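Local coordinates for DegV family protein (Eubacterium eligens, PDB 3FDJ) that is of unknown function but, as a DegV family member, probably binds a fatty acid, at residues A108-K116 with F139-M150. Residues are numbered along the deposited sequence; the frame is centred on the assembly and turned at random.
Sequences AKVRVIDSK and FEEIDGAIDAYM
With CG of Arg-111 swung opposite its backbone N (chi1 162°) and the chain bent at chi2 (66°), the guanidinium turns toward helix 139-150, where its NH2 reaches both Asp-143 and Asp-147 in a salt-bridge network. Asp-147 meets it end-on, nearly coplanar: OD1 takes NH1 and OD2 takes NH2, each at 2.8 Å through syn lone pairs. The second N-H of NH2 runs almost straight to Asp-143 OD1 at 2.7 Å, whose carboxylate is steeply tilted to the guanidinium. NE bonds back to the carbonyl O of Val-112 from above its plane, helping fix the group's rotation, while Ile-113 CG1 lies over one face. A leucine in place of Arg-111 would probably leave the neighbouring carboxylates of Asp-143 and Asp-147 without the positive charge that both bind. Lys-109 lays CB over the Phe-139 ring (CH-pi, 3.9 Å to the centroid) and forms a salt bridge from NZ to Glu-140 OE2. Ile-113 CD1 touches Ile-146 CG2 at 3.9 Å, and Ile-113 CG2 touches SE of selenomethionine Met-150 at 3.6 Å. Helix and strand run nearly parallel (7°); with helix 90-102 touching Val-112 on the sheet's other face, this is the layering of an alpha/beta/alpha sandwich.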
# COMPACT_ATOMS: atom_id res chain seq x y z
N ALA A 108 -20.34 -18.18 -6.48
CA ALA A 108 -19.14 -17.42 -6.14
C ALA A 108 -19.09 -17.09 -4.66
O ALA A 108 -20.11 -16.84 -4.03
CB ALA A 108 -19.06 -16.13 -6.95
N LYS A 109 -17.86 -17.07 -4.13
CA LYS A 109 -17.55 -16.51 -2.83
C LYS A 109 -16.51 -15.43 -3.03
O LYS A 109 -15.47 -15.68 -3.66
CB LYS A 109 -16.94 -17.58 -1.94
CG LYS A 109 -17.87 -18.73 -1.69
CD LYS A 109 -17.32 -19.68 -0.63
CE LYS A 109 -16.75 -20.95 -1.19
NZ LYS A 109 -17.36 -22.11 -0.43
N VAL A 110 -16.79 -14.24 -2.50
CA VAL A 110 -15.90 -13.11 -2.65
C VAL A 110 -15.74 -12.43 -1.32
O VAL A 110 -16.73 -12.05 -0.69
CB VAL A 110 -16.46 -12.09 -3.67
CG1 VAL A 110 -15.48 -10.92 -3.87
CG2 VAL A 110 -16.76 -12.78 -5.03
N ARG A 111 -14.50 -12.27 -0.88
CA ARG A 111 -14.23 -11.58 0.38
C ARG A 111 -13.46 -10.34 0.02
O ARG A 111 -12.40 -10.43 -0.62
CB ARG A 111 -13.41 -12.45 1.32
CG ARG A 111 -12.73 -11.66 2.46
CD ARG A 111 -13.74 -11.03 3.44
NE ARG A 111 -13.10 -9.98 4.25
CZ ARG A 111 -12.29 -10.18 5.30
NH1 ARG A 111 -11.80 -9.14 5.94
NH2 ARG A 111 -11.98 -11.40 5.73
N VAL A 112 -14.00 -9.18 0.40
CA VAL A 112 -13.28 -7.92 0.24
C VAL A 112 -12.62 -7.61 1.59
O VAL A 112 -13.31 -7.57 2.62
CB VAL A 112 -14.17 -6.78 -0.21
CG1 VAL A 112 -13.34 -5.51 -0.40
CG2 VAL A 112 -14.95 -7.12 -1.51
N ILE A 113 -11.30 -7.42 1.54
CA ILE A 113 -10.46 -7.14 2.72
C ILE A 113 -10.05 -5.67 2.71
O ILE A 113 -9.30 -5.23 1.84
CB ILE A 113 -9.19 -8.01 2.77
CG1 ILE A 113 -9.55 -9.49 2.74
CG2 ILE A 113 -8.35 -7.66 4.03
CD1 ILE A 113 -8.33 -10.38 2.51
N ASP A 114 -10.58 -4.92 3.67
CA ASP A 114 -10.10 -3.57 3.94
C ASP A 114 -8.76 -3.77 4.64
O ASP A 114 -8.71 -4.26 5.76
CB ASP A 114 -11.06 -2.84 4.86
CG ASP A 114 -10.53 -1.48 5.35
OD1 ASP A 114 -9.50 -1.01 4.85
OD2 ASP A 114 -11.17 -0.92 6.27
N SER A 115 -7.68 -3.42 3.96
CA SER A 115 -6.34 -3.61 4.54
C SER A 115 -6.07 -2.71 5.72
O SER A 115 -5.11 -2.96 6.44
CB SER A 115 -5.25 -3.36 3.50
OG SER A 115 -5.18 -2.00 3.12
N LYS A 116 -6.86 -1.64 5.89
CA LYS A 116 -6.60 -0.62 6.90
C LYS A 116 -5.22 0.02 6.69
O LYS A 116 -4.65 0.62 7.59
CB LYS A 116 -6.70 -1.22 8.30
CG LYS A 116 -7.97 -2.02 8.58
CD LYS A 116 -7.92 -2.49 10.03
CE LYS A 116 -8.98 -3.47 10.40
NZ LYS A 116 -8.92 -3.71 11.88
N PHE A 139 -11.29 -21.83 1.39
CA PHE A 139 -11.70 -20.42 1.35
C PHE A 139 -12.16 -19.92 2.73
O PHE A 139 -11.69 -18.87 3.19
CB PHE A 139 -12.81 -20.20 0.32
CG PHE A 139 -13.25 -18.77 0.19
CD1 PHE A 139 -14.18 -18.24 1.04
CD2 PHE A 139 -12.69 -17.94 -0.79
CE1 PHE A 139 -14.59 -16.91 0.91
CE2 PHE A 139 -13.08 -16.62 -0.91
CZ PHE A 139 -14.03 -16.11 -0.05
N GLU A 140 -13.02 -20.69 3.38
CA GLU A 140 -13.57 -20.27 4.67
C GLU A 140 -12.49 -20.20 5.76
O GLU A 140 -12.52 -19.31 6.60
CB GLU A 140 -14.71 -21.18 5.08
CG GLU A 140 -15.93 -21.11 4.15
CD GLU A 140 -15.78 -21.86 2.83
OE1 GLU A 140 -14.83 -22.71 2.65
OE2 GLU A 140 -16.63 -21.56 1.95
N GLU A 141 -11.52 -21.10 5.70
CA GLU A 141 -10.40 -21.05 6.65
C GLU A 141 -9.56 -19.80 6.46
O GLU A 141 -9.17 -19.15 7.43
CB GLU A 141 -9.53 -22.30 6.53
CG GLU A 141 -10.26 -23.58 6.90
CD GLU A 141 -9.50 -24.88 6.62
OE1 GLU A 141 -8.65 -24.94 5.69
OE2 GLU A 141 -9.81 -25.89 7.31
N ILE A 142 -9.29 -19.48 5.20
CA ILE A 142 -8.45 -18.35 4.85
C ILE A 142 -9.17 -17.05 5.21
O ILE A 142 -8.59 -16.13 5.80
CB ILE A 142 -8.09 -18.35 3.35
CG1 ILE A 142 -7.28 -19.59 3.00
CG2 ILE A 142 -7.33 -17.07 2.99
CD1 ILE A 142 -7.16 -19.85 1.47
N ASP A 143 -10.47 -17.01 4.90
CA ASP A 143 -11.28 -15.82 5.13
C ASP A 143 -11.27 -15.45 6.63
O ASP A 143 -11.20 -14.30 6.96
CB ASP A 143 -12.69 -16.07 4.62
CG ASP A 143 -13.61 -14.85 4.75
OD1 ASP A 143 -13.12 -13.72 4.82
OD2 ASP A 143 -14.85 -15.05 4.74
N GLY A 144 -11.36 -16.44 7.50
CA GLY A 144 -11.27 -16.21 8.96
C GLY A 144 -9.88 -15.80 9.42
O GLY A 144 -9.71 -14.85 10.18
N ALA A 145 -8.89 -16.50 8.91
CA ALA A 145 -7.54 -16.42 9.46
C ALA A 145 -6.79 -15.18 9.06
O ALA A 145 -5.91 -14.71 9.81
CB ALA A 145 -6.75 -17.67 9.10
N ILE A 146 -7.10 -14.62 7.88
CA ILE A 146 -6.34 -13.49 7.36
C ILE A 146 -6.49 -12.27 8.28
O ILE A 146 -5.53 -11.53 8.50
CB ILE A 146 -6.70 -13.17 5.89
CG1 ILE A 146 -5.69 -12.17 5.31
CG2 ILE A 146 -8.15 -12.66 5.72
CD1 ILE A 146 -4.23 -12.76 5.18
N ASP A 147 -7.70 -12.07 8.83
CA ASP A 147 -7.92 -10.93 9.75
C ASP A 147 -7.12 -11.04 11.04
O ASP A 147 -6.63 -10.04 11.57
CB ASP A 147 -9.38 -10.74 10.03
CG ASP A 147 -10.16 -10.55 8.76
OD1 ASP A 147 -10.35 -9.38 8.35
OD2 ASP A 147 -10.51 -11.57 8.14
N ALA A 148 -6.93 -12.26 11.53
CA ALA A 148 -6.09 -12.48 12.69
C ALA A 148 -4.61 -12.17 12.39
O ALA A 148 -3.92 -11.54 13.19
CB ALA A 148 -6.24 -13.93 13.18
N TYR A 149 -4.16 -12.64 11.23
CA TYR A 149 -2.80 -12.41 10.73
C TYR A 149 -2.49 -10.91 10.60
O TYR A 149 -1.40 -10.43 11.00
CB TYR A 149 -2.60 -13.14 9.40
CG TYR A 149 -1.26 -12.85 8.76
CD1 TYR A 149 -0.14 -13.59 9.11
CD2 TYR A 149 -1.11 -11.81 7.85
CE1 TYR A 149 1.11 -13.31 8.55
CE2 TYR A 149 0.12 -11.53 7.27
CZ TYR A 149 1.23 -12.28 7.61
OH TYR A 149 2.46 -12.02 7.06
N MSE A 150 -3.47 -10.16 10.10
CA MSE A 150 -3.32 -8.71 9.92
C MSE A 150 -3.06 -7.93 11.21
O MSE A 150 -2.40 -6.88 11.21
CB MSE A 150 -4.56 -8.16 9.20
CG MSE A 150 -4.55 -8.46 7.73
SE MSE A 150 -6.34 -8.30 6.97
CE MSE A 150 -6.69 -6.46 7.38